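Local coordinates for exodeoxyribonuclease III (Archaeoglobus fulgidus, PDB 2VOA), which probably cleaves DNA at abasic sites as a metal-dependent AP endonuclease of the exonuclease III family, at residues A[64-78]-A[89-103]. The protein carries 1 engineered substitution. Sequence-based numbering, arbitrary orientation.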
ATOM      1  N   ASN A  64      -0.648  -2.926  19.221  1.00 30.37           N
ATOM      2  CA  ASN A  64      -1.843  -3.054  20.043  1.00 29.61           C
ATOM      3  C   ASN A  64      -2.894  -2.032  19.625  1.00 28.94           C
ATOM      4  O   ASN A  64      -3.016  -1.770  18.424  1.00 28.83           O
ATOM      5  CB  ASN A  64      -1.481  -2.930  21.528  1.00 28.41           C
ATOM      6  CG  ASN A  64      -0.410  -3.922  21.935  1.00 31.43           C
ATOM      7  OD1 ASN A  64      -0.360  -5.043  21.407  1.00 32.56           O
ATOM      8  ND2 ASN A  64       0.432  -3.535  22.884  1.00 31.07           N
ATOM      9  N   GLY A  65      -3.653  -1.482  20.583  1.00 28.02           N
ATOM     10  CA  GLY A  65      -4.620  -0.410  20.274  1.00 27.29           C
ATOM     11  C   GLY A  65      -6.032  -1.001  20.147  1.00 27.09           C
ATOM     12  O   GLY A  65      -6.257  -2.016  19.464  1.00 28.40           O
ATOM     13  N   VAL A  66      -6.982  -0.367  20.819  1.00 26.85           N
ATOM     14  CA  VAL A  66      -8.384  -0.819  20.814  1.00 27.20           C
ATOM     15  C   VAL A  66      -9.296   0.410  20.623  1.00 27.08           C
ATOM     16  O   VAL A  66      -8.920   1.527  20.962  1.00 28.00           O
ATOM     17  CB  VAL A  66      -8.753  -1.539  22.145  1.00 27.51           C
ATOM     18  CG1 VAL A  66      -8.113  -2.939  22.225  1.00 29.05           C
ATOM     19  CG2 VAL A  66      -8.385  -0.695  23.386  1.00 28.64           C
ATOM     20  N   ALA A  67     -10.479   0.205  20.070  1.00 27.35           N
ATOM     21  CA  ALA A  67     -11.420   1.315  19.843  1.00 27.44           C
ATOM     22  C   ALA A  67     -12.821   0.722  19.857  1.00 28.45           C
ATOM     23  O   ALA A  67     -12.981  -0.505  19.675  1.00 28.93           O
ATOM     24  CB  ALA A  67     -11.120   1.989  18.502  1.00 27.02           C
ATOM     25  N   ILE A  68     -13.828   1.568  20.122  1.00 28.81           N
ATOM     26  CA  ILE A  68     -15.226   1.145  19.953  1.00 28.08           C
ATOM     27  C   ILE A  68     -15.939   2.252  19.170  1.00 28.63           C
ATOM     28  O   ILE A  68     -15.879   3.431  19.558  1.00 27.54           O
ATOM     29  CB  ILE A  68     -15.962   0.938  21.298  1.00 28.48           C
ATOM     30  CG1 ILE A  68     -15.160   0.043  22.247  1.00 29.88           C
ATOM     31  CG2 ILE A  68     -17.427   0.410  21.048  1.00 28.24           C
ATOM     32  CD1 ILE A  68     -15.665   0.151  23.714  1.00 28.33           C
ATOM     33  N   ALA A  69     -16.549   1.863  18.051  1.00 28.49           N
ATOM     34  CA  ALA A  69     -17.434   2.755  17.272  1.00 28.80           C
ATOM     35  C   ALA A  69     -18.901   2.449  17.610  1.00 29.06           C
ATOM     36  O   ALA A  69     -19.274   1.277  17.833  1.00 29.32           O
ATOM     37  CB  ALA A  69     -17.164   2.588  15.780  1.00 29.22           C
ATOM     38  N   SER A  70     -19.726   3.487  17.680  1.00 28.19           N
ATOM     39  CA  SER A  70     -21.124   3.291  18.043  1.00 28.71           C
ATOM     40  C   SER A  70     -22.045   4.380  17.534  1.00 28.66           C
ATOM     41  O   SER A  70     -21.613   5.519  17.271  1.00 27.40           O
ATOM     42  CB  SER A  70     -21.266   3.131  19.566  1.00 28.12           C
ATOM     43  OG  SER A  70     -20.803   4.284  20.267  1.00 29.02           O
ATOM     44  N   LEU A  71     -23.317   4.026  17.372  1.00 28.23           N
ATOM     45  CA  LEU A  71     -24.317   4.998  16.951  1.00 29.06           C
ATOM     46  C   LEU A  71     -24.642   5.963  18.100  1.00 29.51           C
ATOM     47  O   LEU A  71     -24.825   7.166  17.891  1.00 30.95           O
ATOM     48  CB  LEU A  71     -25.582   4.276  16.453  1.00 28.69           C
ATOM     49  CG  LEU A  71     -25.370   3.439  15.179  1.00 30.59           C
ATOM     50  CD1 LEU A  71     -26.618   2.608  14.877  1.00 30.71           C
ATOM     51  CD2 LEU A  71     -24.980   4.306  13.974  1.00 30.92           C
ATOM     52  N   GLU A  72     -24.704   5.426  19.313  1.00 30.51           N
ATOM     53  CA  GLU A  72     -24.985   6.243  20.498  1.00 31.07           C
ATOM     54  C   GLU A  72     -23.679   6.711  21.147  1.00 31.24           C
ATOM     55  O   GLU A  72     -22.654   6.016  21.080  1.00 32.11           O
ATOM     56  CB  GLU A  72     -25.846   5.464  21.500  1.00 31.33           C
ATOM     57  CG  GLU A  72     -27.280   5.166  21.004  1.00 32.67           C
ATOM     58  CD  GLU A  72     -28.000   6.434  20.533  1.00 37.28           C
ATOM     59  OE1 GLU A  72     -27.915   7.466  21.235  1.00 37.59           O
ATOM     60  OE2 GLU A  72     -28.647   6.411  19.454  1.00 40.30           O
ATOM     61  N   GLU A  73     -23.718   7.882  21.784  1.00 31.38           N
ATOM     62  CA  GLU A  73     -22.521   8.420  22.428  1.00 31.50           C
ATOM     63  C   GLU A  73     -22.074   7.589  23.638  1.00 31.29           C
ATOM     64  O   GLU A  73     -22.843   7.419  24.594  1.00 31.10           O
ATOM     65  CB  GLU A  73     -22.734   9.885  22.828  1.00 32.14           C
ATOM     66  CG  GLU A  73     -21.470  10.542  23.308  1.00 33.72           C
ATOM     67  CD  GLU A  73     -21.640  12.030  23.508  1.00 37.40           C
ATOM     68  OE1 GLU A  73     -22.791  12.490  23.666  1.00 37.22           O
ATOM     69  OE2 GLU A  73     -20.621  12.746  23.504  1.00 39.54           O
ATOM     70  N   PRO A  74     -20.839   7.050  23.588  1.00 32.12           N
ATOM     71  CA  PRO A  74     -20.311   6.312  24.736  1.00 31.97           C
ATOM     72  C   PRO A  74     -20.197   7.184  25.991  1.00 31.57           C
ATOM     73  O   PRO A  74     -19.885   8.390  25.906  1.00 31.89           O
ATOM     74  CB  PRO A  74     -18.916   5.892  24.267  1.00 32.45           C
ATOM     75  CG  PRO A  74     -19.027   5.824  22.786  1.00 34.21           C
ATOM     76  CD  PRO A  74     -19.894   7.006  22.452  1.00 32.29           C
ATOM     77  N   GLU A  75     -20.516   6.587  27.134  1.00 31.73           N
ATOM     78  CA  GLU A  75     -20.355   7.232  28.444  1.00 32.26           C
ATOM     79  C   GLU A  75     -19.440   6.410  29.332  1.00 31.93           C
ATOM     80  O   GLU A  75     -19.182   5.225  29.053  1.00 31.98           O
ATOM     81  CB  GLU A  75     -21.696   7.356  29.161  1.00 32.81           C
ATOM     82  CG  GLU A  75     -22.881   7.248  28.252  1.00 36.39           C
ATOM     83  CD  GLU A  75     -24.169   7.681  28.902  1.00 37.27           C
ATOM     84  OE1 GLU A  75     -24.481   7.189  30.007  1.00 39.38           O
ATOM     85  OE2 GLU A  75     -24.879   8.481  28.273  1.00 39.62           O
ATOM     86  N   ASP A  76     -18.948   7.041  30.400  1.00 32.23           N
ATOM     87  CA  ASP A  76     -18.189   6.329  31.435  1.00 33.25           C
ATOM     88  C   ASP A  76     -17.043   5.518  30.830  1.00 32.41           C
ATOM     89  O   ASP A  76     -16.872   4.324  31.124  1.00 33.09           O
ATOM     90  CB  ASP A  76     -19.122   5.417  32.254  1.00 34.21           C
ATOM     91  CG  ASP A  76     -20.253   6.186  32.944  1.00 37.11           C
ATOM     92  OD1 ASP A  76     -20.049   7.345  33.365  1.00 39.44           O
ATOM     93  OD2 ASP A  76     -21.357   5.618  33.066  1.00 42.33           O
ATOM     94  N   VAL A  77     -16.269   6.166  29.963  1.00 31.35           N
ATOM     95  CA  VAL A  77     -15.215   5.479  29.212  1.00 30.34           C
ATOM     96  C   VAL A  77     -14.000   5.285  30.116  1.00 30.20           C
ATOM     97  O   VAL A  77     -13.570   6.225  30.814  1.00 29.74           O
ATOM     98  CB  VAL A  77     -14.807   6.286  27.955  1.00 30.89           C
ATOM     99  CG1 VAL A  77     -13.718   5.572  27.178  1.00 29.97           C
ATOM    100  CG2 VAL A  77     -16.013   6.558  27.057  1.00 31.32           C
ATOM    101  N   SER A  78     -13.469   4.062  30.131  1.00 29.82           N
ATOM    102  CA  SER A  78     -12.226   3.783  30.875  1.00 30.24           C
ATOM    103  C   SER A  78     -11.267   2.946  30.033  1.00 29.37           C
ATOM    104  O   SER A  78     -11.690   2.272  29.095  1.00 28.22           O
ATOM    105  CB  SER A  78     -12.508   3.125  32.234  1.00 30.64           C
ATOM    106  OG  SER A  78     -13.090   1.843  32.080  1.00 33.45           O
ATOM    107  N   ASP A  89      -3.659   0.231  26.088  1.00 29.15           N
ATOM    108  CA  ASP A  89      -3.759  -0.098  24.651  1.00 29.81           C
ATOM    109  C   ASP A  89      -4.347  -1.482  24.356  1.00 29.81           C
ATOM    110  O   ASP A  89      -4.353  -1.915  23.193  1.00 30.74           O
ATOM    111  CB  ASP A  89      -2.412   0.086  23.922  1.00 29.33           C
ATOM    112  CG  ASP A  89      -1.307  -0.882  24.417  1.00 31.81           C
ATOM    113  OD1 ASP A  89      -1.536  -1.668  25.370  1.00 32.41           O
ATOM    114  OD2 ASP A  89      -0.176  -0.826  23.865  1.00 31.85           O
ATOM    115  N   ARG A  90      -4.831  -2.165  25.398  1.00 28.60           N
ATOM    116  CA  ARG A  90      -5.427  -3.487  25.250  1.00 28.94           C
ATOM    117  C   ARG A  90      -6.832  -3.614  25.826  1.00 28.94           C
ATOM    118  O   ARG A  90      -7.419  -4.690  25.795  1.00 29.21           O
ATOM    119  CB  ARG A  90      -4.542  -4.553  25.928  1.00 28.29           C
ATOM    120  CG  ARG A  90      -3.156  -4.761  25.273  1.00 28.20           C
ATOM    121  CD  ARG A  90      -2.475  -5.956  25.912  1.00 29.73           C
ATOM    122  NE  ARG A  90      -1.202  -6.288  25.269  1.00 30.82           N
ATOM    123  CZ  ARG A  90      -1.065  -7.076  24.194  1.00 30.89           C
ATOM    124  NH1 ARG A  90      -2.113  -7.625  23.595  1.00 29.52           N
ATOM    125  NH2 ARG A  90       0.148  -7.317  23.721  1.00 32.17           N
ATOM    126  N   LEU A  91      -7.357  -2.563  26.444  1.00 28.35           N
ATOM    127  CA  LEU A  91      -8.686  -2.705  27.033  1.00 27.85           C
ATOM    128  C   LEU A  91      -9.334  -1.342  27.041  1.00 27.86           C
ATOM    129  O   LEU A  91      -8.764  -0.393  27.578  1.00 28.04           O
ATOM    130  CB  LEU A  91      -8.598  -3.261  28.465  1.00 28.04           C
ATOM    131  CG  LEU A  91      -9.881  -3.620  29.236  1.00 28.00           C
ATOM    132  CD1 LEU A  91      -9.568  -4.527  30.403  1.00 28.23           C
ATOM    133  CD2 LEU A  91     -10.687  -2.384  29.771  1.00 27.66           C
ATOM    134  N   ILE A  92     -10.519  -1.274  26.448  1.00 28.06           N
ATOM    135  CA  ILE A  92     -11.324  -0.053  26.490  1.00 28.46           C
ATOM    136  C   ILE A  92     -12.735  -0.456  26.872  1.00 28.99           C
ATOM    137  O   ILE A  92     -13.262  -1.476  26.376  1.00 28.29           O
ATOM    138  CB  ILE A  92     -11.254   0.747  25.140  1.00 28.55           C
ATOM    139  CG1 ILE A  92     -11.929   2.127  25.265  1.00 28.08           C
ATOM    140  CG2 ILE A  92     -11.800  -0.075  23.947  1.00 29.70           C
ATOM    141  CD1 ILE A  92     -11.811   2.984  24.011  1.00 29.58           C
ATOM    142  N   ARG A  93     -13.331   0.322  27.775  1.00 29.25           N
ATOM    143  CA  ARG A  93     -14.647   0.008  28.307  1.00 29.33           C
ATOM    144  C   ARG A  93     -15.536   1.241  28.309  1.00 29.10           C
ATOM    145  O   ARG A  93     -15.064   2.321  28.575  1.00 29.12           O
ATOM    146  CB  ARG A  93     -14.500  -0.505  29.723  1.00 29.74           C
ATOM    147  CG  ARG A  93     -15.819  -0.819  30.424  1.00 30.94           C
ATOM    148  CD  ARG A  93     -15.527  -1.617  31.641  1.00 30.90           C
ATOM    149  NE  ARG A  93     -16.696  -2.305  32.182  1.00 31.19           N
ATOM    150  CZ  ARG A  93     -16.648  -3.016  33.301  1.00 34.12           C
ATOM    151  NH1 ARG A  93     -15.490  -3.133  33.948  1.00 33.72           N
ATOM    152  NH2 ARG A  93     -17.732  -3.619  33.765  1.00 34.42           N
ATOM    153  N   ALA A  94     -16.813   1.056  28.012  1.00 29.29           N
ATOM    154  CA  ALA A  94     -17.756   2.169  27.960  1.00 29.47           C
ATOM    155  C   ALA A  94     -19.161   1.658  28.163  1.00 30.04           C
ATOM    156  O   ALA A  94     -19.449   0.506  27.862  1.00 30.59           O
ATOM    157  CB  ALA A  94     -17.649   2.905  26.619  1.00 29.86           C
ATOM    158  N   LYS A  95     -20.041   2.523  28.669  1.00 29.28           N
ATOM    159  CA  LYS A  95     -21.461   2.250  28.628  1.00 29.94           C
ATOM    160  C   LYS A  95     -21.990   2.874  27.326  1.00 29.00           C
ATOM    161  O   LYS A  95     -21.874   4.098  27.111  1.00 28.23           O
ATOM    162  CB  LYS A  95     -22.151   2.891  29.838  1.00 30.84           C
ATOM    163  CG  LYS A  95     -23.611   2.461  30.041  1.00 34.39           C
ATOM    164  CD  LYS A  95     -24.227   3.307  31.139  1.00 39.95           C
ATOM    165  CE  LYS A  95     -25.645   2.884  31.488  1.00 44.20           C
ATOM    166  NZ  LYS A  95     -25.709   1.430  31.784  1.00 45.91           N
ATOM    167  N   ILE A  96     -22.542   2.032  26.456  1.00 28.25           N
ATOM    168  CA  ILE A  96     -23.014   2.475  25.135  1.00 27.47           C
ATOM    169  C   ILE A  96     -24.432   1.975  24.923  1.00 27.11           C
ATOM    170  O   ILE A  96     -24.659   0.754  24.953  1.00 26.29           O
ATOM    171  CB  ILE A  96     -22.105   1.934  24.003  1.00 27.75           C
ATOM    172  CG1 ILE A  96     -20.668   2.413  24.240  1.00 27.56           C
ATOM    173  CG2 ILE A  96     -22.594   2.388  22.642  1.00 29.49           C
ATOM    174  CD1 ILE A  96     -19.622   1.779  23.346  1.00 29.58           C
ATOM    175  N   ALA A  97     -25.357   2.921  24.725  1.00 27.50           N
ATOM    176  CA  ALA A  97     -26.780   2.580  24.506  1.00 28.20           C
ATOM    177  C   ALA A  97     -27.276   1.604  25.594  1.00 28.17           C
ATOM    178  O   ALA A  97     -27.977   0.634  25.310  1.00 28.96           O
ATOM    179  CB  ALA A  97     -26.956   1.970  23.108  1.00 28.57           C
ATOM    180  N   GLY A  98     -26.876   1.854  26.835  1.00 27.48           N
ATOM    181  CA  GLY A  98     -27.328   1.048  27.961  1.00 28.09           C
ATOM    182  C   GLY A  98     -26.576  -0.265  28.170  1.00 28.60           C
ATOM    183  O   GLY A  98     -26.874  -0.968  29.122  1.00 28.69           O
ATOM    184  N   ILE A  99     -25.608  -0.577  27.302  1.00 28.11           N
ATOM    185  CA  ILE A  99     -24.817  -1.838  27.364  1.00 28.05           C
ATOM    186  C   ILE A  99     -23.433  -1.563  27.957  1.00 28.70           C
ATOM    187  O   ILE A  99     -22.736  -0.656  27.500  1.00 28.81           O
ATOM    188  CB  ILE A  99     -24.612  -2.473  25.932  1.00 28.12           C
ATOM    189  CG1 ILE A  99     -25.941  -2.507  25.140  1.00 29.68           C
ATOM    190  CG2 ILE A  99     -23.993  -3.895  26.042  1.00 28.71           C
ATOM    191  CD1 ILE A  99     -26.994  -3.422  25.799  1.00 32.09           C
ATOM    192  N   ASP A 100     -23.029  -2.343  28.962  1.00 28.17           N
ATOM    193  CA  ASP A 100     -21.668  -2.240  29.515  1.00 28.94           C
ATOM    194  C   ASP A 100     -20.772  -3.018  28.566  1.00 28.46           C
ATOM    195  O   ASP A 100     -20.908  -4.246  28.461  1.00 30.13           O
ATOM    196  CB  ASP A 100     -21.635  -2.861  30.911  1.00 28.83           C
ATOM    197  CG  ASP A 100     -20.254  -2.803  31.580  1.00 32.81           C
ATOM    198  OD1 ASP A 100     -20.110  -3.461  32.639  1.00 36.17           O
ATOM    199  OD2 ASP A 100     -19.311  -2.159  31.070  1.00 33.86           O
ATOM    200  N   VAL A 101     -19.907  -2.310  27.841  1.00 28.14           N
ATOM    201  CA  VAL A 101     -19.067  -2.937  26.800  1.00 28.66           C
ATOM    202  C   VAL A 101     -17.616  -2.967  27.217  1.00 28.74           C
ATOM    203  O   VAL A 101     -17.037  -1.927  27.523  1.00 28.83           O
ATOM    204  CB  VAL A 101     -19.155  -2.175  25.449  1.00 27.90           C
ATOM    205  CG1 VAL A 101     -18.268  -2.859  24.385  1.00 30.70           C
ATOM    206  CG2 VAL A 101     -20.613  -2.129  24.956  1.00 30.53           C
ATOM    207  N   ILE A 102     -17.033  -4.161  27.213  1.00 29.10           N
ATOM    208  CA  ILE A 102     -15.600  -4.319  27.558  1.00 28.97           C
ATOM    209  C   ILE A 102     -14.891  -4.929  26.340  1.00 29.09           C
ATOM    210  O   ILE A 102     -15.196  -6.041  25.956  1.00 29.67           O
ATOM    211  CB  ILE A 102     -15.372  -5.235  28.793  1.00 28.85           C
ATOM    212  CG1 ILE A 102     -16.301  -4.873  29.961  1.00 31.65           C
ATOM    213  CG2 ILE A 102     -13.891  -5.196  29.206  1.00 28.56           C
ATOM    214  CD1 ILE A 102     -17.506  -5.824  30.136  1.00 34.07           C
ATOM    215  N   ASN A 103     -13.940  -4.193  25.758  1.00 28.06           N
ATOM    216  CA  ASN A 103     -13.253  -4.610  24.533  1.00 28.39           C
ATOM    217  C   ASN A 103     -11.787  -4.884  24.852  1.00 28.37           C
ATOM    218  O   ASN A 103     -11.062  -3.982  25.243  1.00 28.21           O
ATOM    219  CB  ASN A 103     -13.355  -3.500  23.488  1.00 28.25           C
ATOM    220  CG  ASN A 103     -12.542  -3.782  22.221  1.00 29.27           C
ATOM    221  OD1 ASN A 103     -12.162  -4.930  21.932  1.00 30.93           O
ATOM    222  ND2 ASN A 103     -12.348  -2.710  21.407  1.00 29.25           N
TER
HETATM  223  O   HOH W   1     -24.822   5.732  25.116  1.00 28.09           O
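Strand 64-70 lies face to face over strand 91-96, nearly parallel at 18° with their axes 6.6 Å apart at closest; the chain then loops back, so that Glu75 and Ser78, on either side of a corner at Asp76, pair antiparallel with Lys95 and Arg93. These two hydrogen-bonded pairs carry this edge, and a beta bulge at Asp76 and Val77 shifts their register by one. Between the layers, branched aliphatic side chains fill the gap: CG2 of Val66 meets CG2 of Ile92 at 3.5 Å, and CG1 of Ile68 lies against the same Ile92 methyl, the two isoleucines pointing opposite ways from their strands. Ile96, with CG1 beside its backbone N (chi1 -58°), reaches CG2 of Ile68 with CD1 at a tight 3.5 Å, while its CG2 presses on CB of Ser70. The small Ala94 leaves room for CB of Pro74. This is the interior of the two-sheet sandwich of the DNase I-like fold, and the connection 71-76 carries the chain from one sheet to the other. On the face that bears Ser78, turned from the sandwich interior, Arg93 holds Asp100 side-on with NE and NH2, NH2 lying 2.6 Å from OD1. At the far end the layers join through polar groups. Gly65, at a positive phi where a CB would strike the preceding carbonyl, gives its N to the O of Asp89 (2.7 Å). Asn64 ND2 donates almost straight (168°) to Asp89 OD2 at 2.9 Å, approaching from above the carboxylate plane, while Asn64 OD1 lies above one face of the Arg90 guanidinium, toward its rim. With an alanine here, Asp89 OD2 would probably lose this donor, and Arg90 the amide oxygen over its guanidinium. Arg90 NH1 bonds the backbone O of Tyr105, a predicted active-site residue, and the arginine also packs on a phosphate of the bound DNA.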